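Local atomic coordinates of predicted ancestral HMA domain of Pik-1 from Oryza spp. (Synthetic construct, PDB entry 7BNT), a protein that probably binds AVR-Pik effectors of the rice blast fungus, as the integrated heavy-metal-associated domain of a predicted ancestral form of the rice immune receptor Pik-1. Residues Gln6-Lys11 / Ala69-Val74; Gly31-Val36 / Ile46-Asp51. One frame throughout, in Å; residues are numbered along the deposited sequence.

Contact 1. Residues Gln6-Lys11 / Ala69-Val74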
ATOM      1  N   GLN B   6       2.164  -1.341  11.747  1.00 16.33           N
ATOM      2  CA  GLN B   6       3.218  -0.687  10.966  1.00 17.05           C
ATOM      3  C   GLN B   6       2.670  -0.364   9.574  1.00 14.67           C
ATOM      4  O   GLN B   6       1.817  -1.080   9.071  1.00 15.61           O
ATOM      5  CB  GLN B   6       4.381  -1.656  10.745  1.00 20.49           C
ATOM      6  CG  GLN B   6       5.060  -2.185  11.999  1.00 23.44           C
ATOM      7  CD  GLN B   6       5.919  -3.352  11.601  1.00 23.92           C
ATOM      8  OE1 GLN B   6       5.434  -4.484  11.563  1.00 27.24           O
ATOM      9  NE2 GLN B   6       7.178  -3.076  11.265  1.00 21.13           N
ATOM     10  N   LYS B   7       3.111   0.728   8.983  0.50 14.22           N
ATOM     11  CA  LYS B   7       2.884   0.983   7.549  0.50 14.88           C
ATOM     12  C   LYS B   7       4.248   1.268   6.946  0.50 14.04           C
ATOM     13  O   LYS B   7       4.978   2.113   7.464  0.50 15.80           O
ATOM     14  CB  LYS B   7       1.930   2.146   7.263  0.50 16.43           C
ATOM     15  CG  LYS B   7       1.713   2.408   5.775  0.50 17.47           C
ATOM     16  CD  LYS B   7       0.671   3.478   5.480  0.50 21.06           C
ATOM     17  CE  LYS B   7       0.829   4.685   6.370  0.50 23.09           C
ATOM     18  NZ  LYS B   7      -0.087   5.785   5.997  0.50 24.12           N
ATOM     19  N   ILE B   8       4.581   0.555   5.891  0.50 12.95           N
ATOM     20  CA  ILE B   8       5.796   0.890   5.124  0.50 13.67           C
ATOM     21  C   ILE B   8       5.431   0.933   3.646  0.50 13.84           C
ATOM     22  O   ILE B   8       4.406   0.378   3.205  0.50 16.24           O
ATOM     23  CB  ILE B   8       6.932  -0.106   5.392  0.50 15.01           C
ATOM     24  CG1 ILE B   8       6.538  -1.482   4.874  0.50 16.15           C
ATOM     25  CG2 ILE B   8       7.352  -0.127   6.862  0.50 15.18           C
ATOM     26  CD1 ILE B   8       7.635  -2.484   4.969  0.50 17.80           C
ATOM     27  N   VAL B   9       6.307   1.586   2.914  1.00 14.14           N
ATOM     28  CA  VAL B   9       6.173   1.754   1.450  1.00 13.66           C
ATOM     29  C   VAL B   9       7.493   1.333   0.813  1.00 13.94           C
ATOM     30  O   VAL B   9       8.551   1.839   1.213  1.00 13.80           O
ATOM     31  CB  VAL B   9       5.819   3.191   1.064  1.00 13.42           C
ATOM     32  CG1 VAL B   9       5.673   3.304  -0.437  1.00 15.15           C
ATOM     33  CG2 VAL B   9       4.544   3.633   1.762  1.00 15.79           C
ATOM     34  N   ILE B  10       7.402   0.439  -0.155  1.00 13.98           N
ATOM     35  CA  ILE B  10       8.562  -0.102  -0.890  1.00 13.47           C
ATOM     36  C   ILE B  10       8.349   0.131  -2.385  1.00 14.40           C
ATOM     37  O   ILE B  10       7.310  -0.254  -2.927  1.00 16.10           O
ATOM     38  CB  ILE B  10       8.804  -1.591  -0.561  1.00 15.71           C
ATOM     39  CG1 ILE B  10       9.145  -1.774   0.919  1.00 16.95           C
ATOM     40  CG2 ILE B  10       9.903  -2.146  -1.447  1.00 18.37           C
ATOM     41  CD1 ILE B  10       9.115  -3.223   1.389  1.00 20.02           C
ATOM     42  N   LYS B  11       9.320   0.757  -3.030  1.00 14.63           N
ATOM     43  CA  LYS B  11       9.324   0.914  -4.499  1.00 16.03           C
ATOM     44  C   LYS B  11       9.728  -0.424  -5.120  1.00 18.56           C
ATOM     45  O   LYS B  11      10.712  -1.045  -4.654  1.00 20.28           O
ATOM     46  CB  LYS B  11      10.291   2.012  -4.940  1.00 19.21           C
ATOM     47  CG  LYS B  11      10.266   2.297  -6.446  1.00 20.92           C
ATOM     48  CD  LYS B  11      10.947   3.618  -6.789  1.00 25.69           C
ATOM     49  CE  LYS B  11      11.018   3.936  -8.263  1.00 31.13           C
ATOM     50  NZ  LYS B  11      11.691   5.238  -8.506  1.00 38.67           N
ATOM     51  N   ALA B  69      14.282  -3.419  -5.254  1.00 21.49           N
ATOM     52  CA  ALA B  69      13.290  -2.870  -4.312  1.00 22.85           C
ATOM     53  C   ALA B  69      13.996  -1.857  -3.422  1.00 18.60           C
ATOM     54  O   ALA B  69      15.185  -2.015  -3.128  1.00 20.53           O
ATOM     55  CB  ALA B  69      12.670  -3.975  -3.498  1.00 26.11           C
ATOM     56  N   GLU B  70      13.261  -0.852  -2.987  1.00 18.10           N
ATOM     57  CA  GLU B  70      13.807   0.267  -2.202  1.00 18.46           C
ATOM     58  C   GLU B  70      12.769   0.690  -1.166  1.00 17.40           C
ATOM     59  O   GLU B  70      11.649   1.046  -1.532  1.00 18.70           O
ATOM     60  CB  GLU B  70      14.172   1.406  -3.160  1.00 23.14           C
ATOM     61  CG  GLU B  70      14.779   2.605  -2.501  1.00 25.29           C
ATOM     62  CD  GLU B  70      15.136   3.711  -3.488  1.00 28.86           C
ATOM     63  OE1 GLU B  70      14.736   3.614  -4.690  1.00 38.39           O
ATOM     64  OE2 GLU B  70      15.773   4.687  -3.054  1.00 41.49           O
ATOM     65  N   LEU B  71      13.146   0.650   0.097  1.00 16.75           N
ATOM     66  CA  LEU B  71      12.296   1.185   1.179  1.00 15.24           C
ATOM     67  C   LEU B  71      12.190   2.695   1.035  1.00 14.98           C
ATOM     68  O   LEU B  71      13.239   3.365   0.993  1.00 16.11           O
ATOM     69  CB  LEU B  71      12.878   0.795   2.526  1.00 16.74           C
ATOM     70  CG  LEU B  71      12.097   1.197   3.773  1.00 16.99           C
ATOM     71  CD1 LEU B  71      10.724   0.563   3.800  1.00 16.76           C
ATOM     72  CD2 LEU B  71      12.865   0.807   5.016  1.00 18.74           C
ATOM     73  N   LEU B  72      10.970   3.226   1.059  1.00 13.65           N
ATOM     74  CA  LEU B  72      10.806   4.679   0.900  1.00 13.16           C
ATOM     75  C   LEU B  72      10.074   5.334   2.058  1.00 13.71           C
ATOM     76  O   LEU B  72      10.136   6.567   2.137  1.00 14.23           O
ATOM     77  CB  LEU B  72      10.085   4.993  -0.413  1.00 16.61           C
ATOM     78  CG  LEU B  72      10.814   4.605  -1.695  1.00 20.23           C
ATOM     79  CD1 LEU B  72       9.978   5.060  -2.869  1.00 22.22           C
ATOM     80  CD2 LEU B  72      12.203   5.206  -1.793  1.00 22.96           C
ATOM     81  N   GLN B  73       9.328   4.586   2.872  1.00 13.14           N
ATOM     82  CA  GLN B  73       8.599   5.237   3.972  1.00 13.23           C
ATOM     83  C   GLN B  73       8.384   4.218   5.078  1.00 14.12           C
ATOM     84  O   GLN B  73       8.073   3.064   4.767  1.00 14.54           O
ATOM     85  CB  GLN B  73       7.242   5.754   3.490  1.00 12.78           C
ATOM     86  CG  GLN B  73       6.544   6.668   4.482  1.00 17.48           C
ATOM     87  CD  GLN B  73       5.118   6.981   4.111  1.00 17.51           C
ATOM     88  OE1 GLN B  73       4.822   7.420   3.005  1.00 22.10           O
ATOM     89  NE2 GLN B  73       4.245   6.799   5.074  1.00 19.49           N
ATOM     90  N   VAL B  74       8.500   4.699   6.315  1.00 14.15           N
ATOM     91  CA  VAL B  74       8.103   3.950   7.529  1.00 14.86           C
ATOM     92  C   VAL B  74       7.269   4.906   8.367  1.00 15.27           C
ATOM     93  O   VAL B  74       7.726   6.027   8.669  1.00 16.04           O
ATOM     94  CB  VAL B  74       9.348   3.465   8.290  1.00 18.89           C
ATOM     95  CG1 VAL B  74       8.967   2.729   9.555  1.00 23.75           C
ATOM     96  CG2 VAL B  74      10.238   2.603   7.409  1.00 20.49           C
TER
HETATM   97  O   HOH W   1       1.830   7.919   5.641  1.00 19.01           O
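An antiparallel strand pair joins Gln6-Lys11, an inner strand of the sheet, to Ala69-Val74, which carries the edge strand 70-74 of this chain; the short axes run at 147° and approach to 4.5 Å. Beyond it, Gln73 and Val74 pair with a strand of another protein's chain, extending the sheet. The register slips by one residue at Val9: its O accepts a nearly straight bond from Leu72 N (2.8 Å, 168° at the hydrogen) and a weak one from Gln73 N (3.3 Å), while Val9 N donates to Gln73 O. Two residues facing one define a classic beta bulge in the four-stranded sheet of the ferredoxin-like HMA fold. On the face turned to helix 55-65, Leu71 CD1 reaches Ile10 CG1 at 4.0 Å, and Ile10 CG2 meets Ala69 CB at 3.9 Å. Ile8 and Val74 lie side by side there in one conformer of Ile8. On the other face, Val9 CG2 packs against Gln73 CB at 3.8 Å. With CG anti to the backbone N (chi1 -169°), Gln73 extends its amide toward Lys7; NE2 bonds chiefly to Ser75 OG, and also to a water that Lys7 NZ reaches in one of its two conformers.

Contact 2. Residues Gly31-Val36 / Ile46-Asp51. With EDO (1,2-ethanediol), chain D.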
ATOM      1  N   GLY B  31       4.295 -13.186   6.389  1.00 22.09           N
ATOM      2  CA  GLY B  31       3.689 -13.269   7.732  1.00 23.13           C
ATOM      3  C   GLY B  31       3.424 -11.906   8.342  1.00 22.04           C
ATOM      4  O   GLY B  31       4.296 -11.021   8.239  1.00 23.73           O
ATOM      5  N   GLY B  32       2.244 -11.734   8.945  1.00 21.30           N
ATOM      6  CA  GLY B  32       1.868 -10.517   9.691  1.00 23.21           C
ATOM      7  C   GLY B  32       1.396  -9.384   8.807  1.00 21.68           C
ATOM      8  O   GLY B  32       1.194  -8.316   9.326  1.00 22.66           O
ATOM      9  N   VAL B  33       1.288  -9.596   7.509  1.00 19.38           N
ATOM     10  CA  VAL B  33       0.705  -8.594   6.582  1.00 18.72           C
ATOM     11  C   VAL B  33      -0.814  -8.654   6.662  1.00 18.77           C
ATOM     12  O   VAL B  33      -1.396  -9.730   6.527  1.00 23.78           O
ATOM     13  CB  VAL B  33       1.226  -8.789   5.152  1.00 19.31           C
ATOM     14  CG1 VAL B  33       0.460  -7.928   4.148  1.00 19.69           C
ATOM     15  CG2 VAL B  33       2.725  -8.519   5.124  1.00 20.32           C
ATOM     16  N   ASP B  34      -1.436  -7.509   6.848  1.00 16.44           N
ATOM     17  CA  ASP B  34      -2.902  -7.348   6.831  1.00 17.25           C
ATOM     18  C   ASP B  34      -3.371  -6.862   5.466  1.00 16.73           C
ATOM     19  O   ASP B  34      -4.449  -7.305   5.043  1.00 18.20           O
ATOM     20  CB  ASP B  34      -3.344  -6.393   7.914  1.00 18.24           C
ATOM     21  CG  ASP B  34      -3.011  -6.910   9.299  1.00 21.67           C
ATOM     22  OD1 ASP B  34      -2.957  -8.148   9.469  1.00 27.89           O
ATOM     23  OD2 ASP B  34      -2.745  -6.062  10.127  1.00 22.50           O
ATOM     24  N   SER B  35      -2.645  -5.961   4.831  1.00 14.68           N
ATOM     25  CA  SER B  35      -3.140  -5.370   3.580  1.00 14.33           C
ATOM     26  C   SER B  35      -1.973  -4.826   2.774  1.00 13.93           C
ATOM     27  O   SER B  35      -0.955  -4.410   3.347  1.00 14.47           O
ATOM     28  CB  SER B  35      -4.217  -4.326   3.817  1.00 16.94           C
ATOM     29  OG  SER B  35      -3.775  -3.362   4.749  1.00 16.78           O
ATOM     30  N   VAL B  36      -2.202  -4.777   1.463  1.00 14.60           N
ATOM     31  CA  VAL B  36      -1.199  -4.250   0.507  1.00 14.87           C
ATOM     32  C   VAL B  36      -1.962  -3.418  -0.512  1.00 13.92           C
ATOM     33  O   VAL B  36      -3.076  -3.785  -0.889  1.00 16.50           O
ATOM     34  CB  VAL B  36      -0.405  -5.354  -0.219  1.00 17.43           C
ATOM     35  CG1 VAL B  36       0.431  -6.126   0.765  1.00 19.96           C
ATOM     36  CG2 VAL B  36      -1.296  -6.281  -1.008  1.00 20.87           C
ATOM     37  N   ILE B  46       4.510  -0.334  -3.309  1.00 14.73           N
ATOM     38  CA  ILE B  46       3.596  -1.169  -2.515  1.00 16.41           C
ATOM     39  C   ILE B  46       3.595  -0.614  -1.107  1.00 14.86           C
ATOM     40  O   ILE B  46       4.653  -0.488  -0.482  1.00 15.00           O
ATOM     41  CB  ILE B  46       3.987  -2.652  -2.539  1.00 18.13           C
ATOM     42  CG1 ILE B  46       4.053  -3.203  -3.967  1.00 22.99           C
ATOM     43  CG2 ILE B  46       3.033  -3.465  -1.662  1.00 22.23           C
ATOM     44  CD1 ILE B  46       4.602  -4.599  -4.036  1.00 29.74           C
ATOM     45  N   GLU B  47       2.408  -0.237  -0.667  1.00 14.50           N
ATOM     46  CA  GLU B  47       2.174   0.149   0.737  1.00 14.08           C
ATOM     47  C   GLU B  47       1.646  -1.070   1.477  1.00 14.00           C
ATOM     48  O   GLU B  47       0.634  -1.648   1.056  1.00 14.82           O
ATOM     49  CB  GLU B  47       1.170   1.274   0.761  1.00 16.43           C
ATOM     50  CG  GLU B  47       0.996   1.942   2.081  1.00 16.37           C
ATOM     51  CD  GLU B  47       0.095   3.160   1.843  1.00 19.35           C
ATOM     52  OE1 GLU B  47      -1.136   3.013   1.855  1.00 18.11           O
ATOM     53  OE2 GLU B  47       0.625   4.260   1.535  1.00 23.55           O
ATOM     54  N   VAL B  48       2.330  -1.467   2.537  0.50 13.56           N
ATOM     55  CA  VAL B  48       1.921  -2.680   3.285  0.50 13.76           C
ATOM     56  C   VAL B  48       1.731  -2.288   4.744  0.50 13.64           C
ATOM     57  O   VAL B  48       2.532  -1.512   5.292  0.50 16.38           O
ATOM     58  CB  VAL B  48       2.904  -3.846   3.108  0.50 16.02           C
ATOM     59  CG1 VAL B  48       4.301  -3.453   3.519  0.50 15.51           C
ATOM     60  CG2 VAL B  48       2.444  -5.078   3.866  0.50 15.45           C
ATOM     61  N   VAL B  49       0.656  -2.833   5.307  1.00 13.36           N
ATOM     62  CA  VAL B  49       0.224  -2.598   6.700  1.00 13.53           C
ATOM     63  C   VAL B  49       0.146  -3.955   7.391  1.00 14.49           C
ATOM     64  O   VAL B  49      -0.381  -4.929   6.828  1.00 15.29           O
ATOM     65  CB  VAL B  49      -1.103  -1.839   6.756  1.00 13.79           C
ATOM     66  CG1 VAL B  49      -1.711  -1.816   8.144  1.00 15.85           C
ATOM     67  CG2 VAL B  49      -0.900  -0.440   6.239  1.00 15.21           C
ATOM     68  N   GLY B  50       0.662  -4.004   8.594  1.00 13.82           N
ATOM     69  CA  GLY B  50       0.556  -5.214   9.390  1.00 14.69           C
ATOM     70  C   GLY B  50       1.342  -5.080  10.660  1.00 15.08           C
ATOM     71  O   GLY B  50       1.596  -3.999  11.094  1.00 19.59           O
ATOM     72  N   ASP B  51       1.655  -6.188  11.266  1.00 18.21           N
ATOM     73  CA  ASP B  51       2.455  -6.118  12.501  1.00 20.98           C
ATOM     74  C   ASP B  51       3.533  -7.189  12.439  1.00 21.34           C
ATOM     75  O   ASP B  51       3.363  -8.212  11.778  1.00 24.21           O
ATOM     76  CB  ASP B  51       1.521  -6.119  13.703  1.00 25.58           C
ATOM     77  CG  ASP B  51       0.648  -7.336  13.732  1.00 31.44           C
ATOM     78  OD1 ASP B  51       1.224  -8.422  13.830  1.00 44.65           O
ATOM     79  OD2 ASP B  51      -0.593  -7.190  13.642  1.00 46.80           O
TER
HETATM   80  C1  EDO D 301      -0.964 -13.742   4.807  0.50 29.63           C
HETATM   81  O1  EDO D 301       0.391 -13.951   4.449  0.50 30.90           O
HETATM   82  C2  EDO D 301      -1.107 -13.235   6.194  0.50 31.99           C
HETATM   83  O2  EDO D 301      -0.097 -12.289   6.554  0.50 23.53           O
HETATM   84  O   HOH W   2      -1.102  -8.983  11.472  1.00 39.06           O
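Val49 O is gripped by two successive backbone amides: Asp34 N donates at 2.8 Å in the carbonyl plane, and Ser35 N at 3.2 Å from a position tilted 17° out of it. The return bond, Val49 N to Ser35 O, is nearly straight (169° at the hydrogen). Further along, Asp51 N donates to Gly32 O at 2.9 Å, and the same oxygen receives a CA-H contact from Gly50. Asp34 CG lies anti to its own carbonyl carbon (chi1 -63°), which brings OD2 over Gly50 CA at 3.5 Å. The Asp34 and Asp51 carboxylates approach with OD2 atoms 4.3 Å apart; Lys5 forms salt bridges to both, which would offset their repulsion. A water lies within hydrogen-bonding distance of Asp34 OD1 and Asp51 OD2, with more acceptors in reach than protons. On the helix-facing side, in one of two Val48 conformers, Val48 CG2 lies 3.5 Å from Val33 CG1, the two side chains crossing at about a right angle, and 3.8 Å from Val36 CG1; Val27 of helix 17-28 touches both Val36 and Val48. Asp34 and Ser35 facing Val49 make a classic beta bulge, here within the hairpin of strands 33-39 and 45-50 in an HMA-type ferredoxin-like fold.

Overall arrangement
Contacts 1 and 2 belong to one antiparallel sheet with strand order 33-39, 45-50, 6-11, 70-74, their centres about 11 Å apart. Contact 2 is nested along the chain inside the loop closed by contact 1. Inner strands 6-11 and 45-50 join them directly: Gln6 N lies 2.8 Å from Gly50 O, and Ile46 N 2.8 Å from Ile10 O, both probable hydrogen bonds. Helix 17-28 packs on contact 2 and helix 55-65 on contact 1, consistent with the beta-alpha-beta-beta-alpha-beta order of HMA domains. Both sheet edges serve as pairing surfaces: 33-39 for a second copy of this protein, and 70-74 for a chain of another protein, consistent with effector binding.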